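Local coordinates for hypothetical protein PH1789 (Pyrococcus horikoshii, PDB 1WR2) that is of unknown function but belongs to the ATP-grasp clan, with helices packed on two antiparallel beta sheets, at residues T44-E47 and A48-Y51; L63-P66 and Q67-H70; E84-L87 and K88-E92. All coordinates share one frame; numbering follows the deposited sequence.

Contact 1: T44-E47 and A48-Y51; sequences TLDE and ALEY
Ala48 N, Leu49 N, Glu50 N and Tyr51 N donate in turn to the carbonyl oxygens of Thr44, Leu45, Asp46 and Glu47, four successive i to i+4 bonds that form the first two turns of helix 45-55 in the ATP-grasp domain. Thr44 holds the N-cap position: its OG1 accepts from Glu47 N at 3.1 Å, taking up an amide for which the helix offers no earlier carbonyl, while Thr44 O begins the regular series with Ala48 N at 3.0 Å. One turn apart, Leu45 and Leu49 meet with their chains slanted across each other, CD1 of Leu45 lying 4.2 Å from CG of Leu49. The two leave CA differently. CG of Leu45 is anti to its own N (chi1 172°), whereas CG of Leu49 is anti to the carbonyl carbon (chi1 -67°), and the latter turn brings CG of Leu49 to 3.2 Å from Leu45 O. Both leucines also touch Leu87 of helix 84-101. On another side, Glu47 and Tyr51 run alongside each other in the same direction and reach strand 40-42 at Ala42. The Glu47 carboxylate is held by Lys43 N, which bonds OE1, and its position near the helix start would probably be favoured by the amides there. Its plane stands nearly perpendicular to the Tyr51 ring, 84° apart. Nearer the backbone, Tyr51 CD2 rests 3.2 Å from Glu47 O, and farther out Glu47 OE1 lies 4.1 Å from Tyr51 CE2.

Contact 2: L63-P66 and Q67-H70; sequences LMSP and QILH
An ST turn and a type I beta turn share the bend in which Ser65 meets Gln67 and Ile68, where strand 59-64 ends and the chain heads for helix 71-74. Ile68 N closes the type I turn on Ser65 O at 2.9 Å, approaching from above the carbonyl plane, 63° out of it. The same serine grips the bend with its side chain: OG, set anti to the backbone N (chi1 174°), lies beside the carbonyl carbon and accepts from Gln67 N at 3.3 Å. Glu106 O is a further partner of this hydroxyl. The Gln67 chain bends at chi2 (63°), folding its amide back over the proline ring, with NE2 3.6 Å from Pro66 CB and OE1 3.5 Å from Pro66 CD. Glu106 N bonds this OE1 and so fixes the rotation of the amide; Glu106 thus receives both polar side chains of the turn. On the side facing helix 84-101, Ile68 CD1 reaches Leu63 CD2 at 4.0 Å, the two chains crossing at about a right angle where Ala98 touches both. A water on the backbone accepts from Ser65 N at 2.9 Å and also lies within hydrogen-bonding distance of Leu63 O and Ile68 O, tying the strand end to the far side of the bend. His70 then takes the N-cap position of helix 71-74. The bend between strand 59-64 and helix 71-74 is thus defined by one serine, its carbonyl closing the type I turn and its hydroxyl the overlapping ST turn.

Contact 3: E84-L87 and K88-E92; sequences EEEL and KKKWE
Glu84 and Lys88, one turn apart on helix 84-101, slant across each other with Lys88 fully stretched along the helix surface. Its CE packs 3.8 Å from Glu84 CG, and beyond this apolar touch NZ stands 3.8 Å from Glu84 OE2, a long salt bridge. Glu84 swings out with CG anti to its N, while CG of Lys88 is anti to the carbonyl carbon (chi1 -66°), which sends the lysine back toward the helix start and brings that carbon to 3.1 Å from Glu84 O. Around from this pair, Lys89 meets Glu86 three residues earlier. CG of Lys89 sits between its backbone N and carbonyl carbon (chi1 77°), and a bend at chi4 carries NZ round to Glu86 OE2 at 3.1 Å, a salt bridge whose hydrogen bond is weak. NZ also comes improbably close to Glu86 CG, so its position is doubtful. The other carboxylate oxygen, OE1, is held by Lys82 N. Lys90 crosses the stem of Glu86, CG to CG 4.1 Å, but its ammonium pairs with Glu93. Leu87 and Trp91 are joined through the backbone, Leu87 O accepting from Trp91 N at 2.9 Å, and both side chains turn to helix 45-55. Three glutamates and three lysines, with Leu87 between them, thus yield one i to i+4 and one i to i+3 charge pair, the first long and the second weak, both probably modest and solvent-side.

How the contacts relate
Contacts 1 and 3 lie at the surface on neighbouring helices, 45-55 and 84-101, with centres about 10 Å apart, and they pack directly: Ala48 CB lies 3.6 Å from Trp91 CZ3, while Leu49 CD2 meets Glu84 CG. Contact 2 is more buried, about 19 Å from each by centres and touching neither, yet its Leu63 and Ile68 pack against the later part of helix 84-101, so that helix serves both contact 2 and contact 3. The chemistry follows the setting. A hydroxyl cap and leucines mark 44-51, lysine-glutamate pairing marks 84-92, and a water-bridged backbone with neutral polar side chains marks the turn at 63-70.

Contact 1: T44-E47 and A48-Y51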
loop_
_atom_site.group_PDB
_atom_site.type_symbol
_atom_site.label_atom_id
_atom_site.label_comp_id
_atom_site.label_asym_id
_atom_site.label_seq_id
_atom_site.Cartn_x
_atom_site.Cartn_y
_atom_site.Cartn_z
ATOM N N THR A 44 15.574 -14.161 6.846
ATOM C CA THR A 44 15.603 -15.389 7.652
ATOM C C THR A 44 14.754 -15.191 8.897
ATOM O O THR A 44 14.387 -14.058 9.234
ATOM C CB THR A 44 17.031 -15.751 8.133
ATOM O OG1 THR A 44 17.498 -14.748 9.041
ATOM C CG2 THR A 44 17.997 -15.855 6.952
ATOM N N LEU A 45 14.442 -16.288 9.583
ATOM C CA LEU A 45 13.647 -16.210 10.799
ATOM C C LEU A 45 14.434 -15.463 11.877
ATOM O O LEU A 45 13.861 -14.692 12.648
ATOM C CB LEU A 45 13.270 -17.617 11.280
ATOM C CG LEU A 45 12.594 -17.751 12.647
ATOM C CD1 LEU A 45 11.353 -16.888 12.730
ATOM C CD2 LEU A 45 12.242 -19.218 12.866
ATOM N N ASP A 46 15.746 -15.686 11.931
ATOM C CA ASP A 46 16.568 -14.987 12.914
ATOM C C ASP A 46 16.455 -13.486 12.679
ATOM O O ASP A 46 16.280 -12.712 13.619
ATOM C CB ASP A 46 18.038 -15.409 12.816
ATOM C CG ASP A 46 18.299 -16.763 13.444
ATOM O OD1 ASP A 46 17.814 -17.000 14.571
ATOM O OD2 ASP A 46 18.997 -17.585 12.818
ATOM N N GLU A 47 16.549 -13.079 11.418
ATOM C CA GLU A 47 16.444 -11.665 11.077
ATOM C C GLU A 47 15.099 -11.095 11.516
ATOM O O GLU A 47 15.031 -9.999 12.073
ATOM C CB GLU A 47 16.611 -11.467 9.572
ATOM C CG GLU A 47 18.060 -11.379 9.108
ATOM C CD GLU A 47 18.168 -11.164 7.613
ATOM O OE1 GLU A 47 17.301 -10.460 7.048
ATOM O OE2 GLU A 47 19.124 -11.682 7.002
ATOM N N ALA A 48 14.030 -11.843 11.264
ATOM C CA ALA A 48 12.691 -11.402 11.631
ATOM C C ALA A 48 12.590 -11.207 13.137
ATOM O O ALA A 48 11.989 -10.246 13.609
ATOM C CB ALA A 48 11.657 -12.416 11.160
ATOM N N LEU A 49 13.179 -12.126 13.895
ATOM C CA LEU A 49 13.137 -12.030 15.345
ATOM C C LEU A 49 13.812 -10.739 15.815
ATOM O O LEU A 49 13.328 -10.081 16.739
ATOM C CB LEU A 49 13.811 -13.255 15.971
ATOM C CG LEU A 49 13.076 -14.577 15.738
ATOM C CD1 LEU A 49 13.882 -15.722 16.324
ATOM C CD2 LEU A 49 11.681 -14.513 16.376
ATOM N N GLU A 50 14.920 -10.380 15.167
ATOM C CA GLU A 50 15.655 -9.160 15.498
ATOM C C GLU A 50 14.814 -7.924 15.201
ATOM O O GLU A 50 14.644 -7.058 16.062
ATOM C CB GLU A 50 16.943 -9.065 14.677
ATOM C CG GLU A 50 17.982 -10.130 14.962
ATOM C CD GLU A 50 19.263 -9.905 14.164
ATOM O OE1 GLU A 50 19.218 -9.994 12.915
ATOM O OE2 GLU A 50 20.309 -9.628 14.790
ATOM N N TYR A 51 14.305 -7.844 13.971
ATOM C CA TYR A 51 13.479 -6.714 13.542
ATOM C C TYR A 51 12.233 -6.566 14.408
ATOM O O TYR A 51 11.792 -5.450 14.680
ATOM C CB TYR A 51 13.048 -6.874 12.079
ATOM C CG TYR A 51 14.173 -6.803 11.065
ATOM C CD1 TYR A 51 15.159 -5.822 11.155
ATOM C CD2 TYR A 51 14.217 -7.683 9.983
ATOM C CE1 TYR A 51 16.162 -5.716 10.185
ATOM C CE2 TYR A 51 15.212 -7.586 9.009
ATOM C CZ TYR A 51 16.180 -6.599 9.116
ATOM O OH TYR A 51 17.157 -6.484 8.150
#

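Contact 2: L63-P66 and Q67-H70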
loop_
_atom_site.group_PDB
_atom_site.type_symbol
_atom_site.label_atom_id
_atom_site.label_comp_id
_atom_site.label_asym_id
_atom_site.label_seq_id
_atom_site.Cartn_x
_atom_site.Cartn_y
_atom_site.Cartn_z
ATOM N N LEU A 63 4.535 -12.459 3.814
ATOM C CA LEU A 63 5.469 -13.083 2.890
ATOM C C LEU A 63 5.539 -12.313 1.584
ATOM O O LEU A 63 4.508 -11.970 0.988
ATOM C CB LEU A 63 5.069 -14.535 2.615
ATOM C CG LEU A 63 6.044 -15.324 1.745
ATOM C CD1 LEU A 63 6.045 -16.779 2.174
ATOM C CD2 LEU A 63 5.664 -15.173 0.283
ATOM N N MET A 64 6.762 -12.046 1.140
ATOM C CA MET A 64 6.985 -11.314 -0.102
ATOM C C MET A 64 7.352 -12.277 -1.222
ATOM O O MET A 64 8.317 -13.027 -1.114
ATOM C CB MET A 64 8.108 -10.291 0.088
ATOM C CG MET A 64 7.778 -9.173 1.077
ATOM S SD MET A 64 6.486 -8.053 0.467
ATOM C CE MET A 64 5.033 -8.649 1.319
ATOM N N SER A 65 6.565 -12.255 -2.292
ATOM C CA SER A 65 6.794 -13.114 -3.446
ATOM C C SER A 65 6.102 -12.529 -4.667
ATOM O O SER A 65 4.914 -12.208 -4.621
ATOM C CB SER A 65 6.240 -14.520 -3.203
ATOM O OG SER A 65 6.357 -15.302 -4.381
ATOM N N PRO A 66 6.835 -12.389 -5.779
ATOM C CA PRO A 66 6.264 -11.840 -7.011
ATOM C C PRO A 66 5.118 -12.715 -7.514
ATOM O O PRO A 66 4.273 -12.257 -8.279
ATOM C CB PRO A 66 7.446 -11.849 -7.977
ATOM C CG PRO A 66 8.652 -11.790 -7.068
ATOM C CD PRO A 66 8.259 -12.718 -5.959
ATOM N N GLN A 67 5.094 -13.974 -7.083
ATOM C CA GLN A 67 4.049 -14.908 -7.509
ATOM C C GLN A 67 2.831 -14.882 -6.599
ATOM O O GLN A 67 1.785 -15.438 -6.937
ATOM C CB GLN A 67 4.578 -16.345 -7.555
ATOM C CG GLN A 67 5.584 -16.621 -8.646
ATOM C CD GLN A 67 6.847 -15.803 -8.487
ATOM O OE1 GLN A 67 7.465 -15.794 -7.423
ATOM N NE2 GLN A 67 7.243 -15.112 -9.555
ATOM N N ILE A 68 2.969 -14.246 -5.441
ATOM C CA ILE A 68 1.873 -14.171 -4.488
ATOM C C ILE A 68 1.572 -12.714 -4.165
ATOM O O ILE A 68 1.936 -12.218 -3.100
ATOM C CB ILE A 68 2.228 -14.914 -3.187
ATOM C CG1 ILE A 68 2.769 -16.308 -3.515
ATOM C CG2 ILE A 68 1.000 -15.024 -2.302
ATOM C CD1 ILE A 68 3.225 -17.084 -2.308
ATOM N N LEU A 69 0.905 -12.033 -5.089
ATOM C CA LEU A 69 0.562 -10.629 -4.901
ATOM C C LEU A 69 -0.663 -10.438 -3.997
ATOM O O LEU A 69 -0.716 -9.502 -3.203
ATOM C CB LEU A 69 0.325 -9.969 -6.261
ATOM C CG LEU A 69 1.492 -10.043 -7.254
ATOM C CD1 LEU A 69 1.030 -9.511 -8.609
ATOM C CD2 LEU A 69 2.689 -9.248 -6.736
ATOM N N HIS A 70 -1.647 -11.323 -4.122
ATOM C CA HIS A 70 -2.850 -11.248 -3.297
ATOM C C HIS A 70 -2.590 -12.039 -2.013
ATOM O O HIS A 70 -3.028 -13.182 -1.860
ATOM C CB HIS A 70 -4.044 -11.838 -4.049
ATOM C CG HIS A 70 -5.362 -11.593 -3.381
ATOM N ND1 HIS A 70 -6.547 -12.107 -3.862
ATOM C CD2 HIS A 70 -5.684 -10.872 -2.280
ATOM C CE1 HIS A 70 -7.542 -11.714 -3.088
ATOM N NE2 HIS A 70 -7.046 -10.964 -2.119
HETATM O O HOH W 1 3.931 -11.122 -1.636
#

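Contact 3: E84-L87 and K88-E92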
loop_
_atom_site.group_PDB
_atom_site.type_symbol
_atom_site.label_atom_id
_atom_site.label_comp_id
_atom_site.label_asym_id
_atom_site.label_seq_id
_atom_site.Cartn_x
_atom_site.Cartn_y
_atom_site.Cartn_z
ATOM N N GLU A 84 7.963 -13.847 20.484
ATOM C CA GLU A 84 8.932 -14.606 19.709
ATOM C C GLU A 84 8.518 -16.037 19.353
ATOM O O GLU A 84 8.797 -16.505 18.251
ATOM C CB GLU A 84 10.268 -14.610 20.455
ATOM C CG GLU A 84 11.403 -15.286 19.715
ATOM C CD GLU A 84 12.758 -14.983 20.332
ATOM O OE1 GLU A 84 13.158 -13.794 20.333
ATOM O OE2 GLU A 84 13.418 -15.933 20.813
ATOM N N GLU A 85 7.858 -16.731 20.276
ATOM C CA GLU A 85 7.420 -18.104 20.022
ATOM C C GLU A 85 6.357 -18.118 18.934
ATOM O O GLU A 85 6.383 -18.955 18.031
ATOM C CB GLU A 85 6.847 -18.736 21.297
ATOM C CG GLU A 85 7.834 -18.859 22.460
ATOM C CD GLU A 85 8.309 -17.511 22.987
ATOM O OE1 GLU A 85 7.452 -16.653 23.285
ATOM O OE2 GLU A 85 9.540 -17.312 23.109
ATOM N N GLU A 86 5.417 -17.186 19.028
ATOM C CA GLU A 86 4.346 -17.079 18.050
ATOM C C GLU A 86 4.875 -16.644 16.679
ATOM O O GLU A 86 4.353 -17.058 15.647
ATOM C CB GLU A 86 3.282 -16.098 18.556
ATOM C CG GLU A 86 2.329 -15.592 17.486
ATOM C CD GLU A 86 1.030 -15.047 18.057
ATOM O OE1 GLU A 86 1.078 -14.277 19.046
ATOM O OE2 GLU A 86 -0.040 -15.387 17.500
ATOM N N LEU A 87 5.913 -15.811 16.673
ATOM C CA LEU A 87 6.501 -15.346 15.418
ATOM C C LEU A 87 7.167 -16.523 14.709
ATOM O O LEU A 87 7.095 -16.637 13.490
ATOM C CB LEU A 87 7.529 -14.228 15.687
ATOM C CG LEU A 87 8.041 -13.413 14.488
ATOM C CD1 LEU A 87 8.605 -12.075 14.964
ATOM C CD2 LEU A 87 9.096 -14.201 13.746
ATOM N N LYS A 88 7.802 -17.404 15.480
ATOM C CA LYS A 88 8.477 -18.572 14.915
ATOM C C LYS A 88 7.487 -19.528 14.266
ATOM O O LYS A 88 7.794 -20.148 13.247
ATOM C CB LYS A 88 9.257 -19.327 15.997
ATOM C CG LYS A 88 10.431 -18.562 16.583
ATOM C CD LYS A 88 11.124 -19.371 17.678
ATOM C CE LYS A 88 12.372 -18.663 18.203
ATOM N NZ LYS A 88 13.002 -19.403 19.341
ATOM N N LYS A 89 6.301 -19.647 14.854
ATOM C CA LYS A 89 5.286 -20.546 14.319
ATOM C C LYS A 89 4.548 -19.924 13.130
ATOM O O LYS A 89 4.209 -20.617 12.173
ATOM C CB LYS A 89 4.301 -20.953 15.425
ATOM C CG LYS A 89 3.255 -19.908 15.809
ATOM C CD LYS A 89 2.602 -20.265 17.150
ATOM C CE LYS A 89 1.196 -19.690 17.291
ATOM N NZ LYS A 89 1.132 -18.227 17.046
ATOM N N LYS A 90 4.302 -18.617 13.186
ATOM C CA LYS A 90 3.621 -17.939 12.084
ATOM C C LYS A 90 4.548 -17.832 10.881
ATOM O O LYS A 90 4.098 -17.764 9.738
ATOM C CB LYS A 90 3.146 -16.557 12.523
ATOM C CG LYS A 90 1.993 -16.621 13.505
ATOM C CD LYS A 90 0.844 -17.417 12.911
ATOM C CE LYS A 90 -0.238 -17.700 13.945
ATOM N NZ LYS A 90 -1.381 -18.429 13.332
ATOM N N TRP A 91 5.849 -17.826 11.146
ATOM C CA TRP A 91 6.834 -17.772 10.084
ATOM C C TRP A 91 6.731 -19.088 9.308
ATOM O O TRP A 91 6.787 -19.105 8.078
ATOM C CB TRP A 91 8.237 -17.601 10.670
ATOM C CG TRP A 91 9.332 -17.757 9.654
ATOM C CD1 TRP A 91 9.786 -18.925 9.103
ATOM C CD2 TRP A 91 10.072 -16.706 9.027
ATOM N NE1 TRP A 91 10.760 -18.661 8.172
ATOM C CE2 TRP A 91 10.954 -17.307 8.106
ATOM C CE3 TRP A 91 10.073 -15.310 9.154
ATOM C CZ2 TRP A 91 11.830 -16.562 7.313
ATOM C CZ3 TRP A 91 10.946 -14.569 8.363
ATOM C CH2 TRP A 91 11.810 -15.199 7.456
ATOM N N GLU A 92 6.566 -20.190 10.034
ATOM C CA GLU A 92 6.442 -21.499 9.398
ATOM C C GLU A 92 5.128 -21.583 8.627
ATOM O O GLU A 92 5.083 -22.086 7.508
ATOM C CB GLU A 92 6.493 -22.618 10.449
ATOM C CG GLU A 92 7.871 -22.857 11.063
ATOM C CD GLU A 92 7.877 -24.017 12.054
ATOM O OE1 GLU A 92 7.161 -23.931 13.078
ATOM O OE2 GLU A 92 8.599 -25.014 11.810
#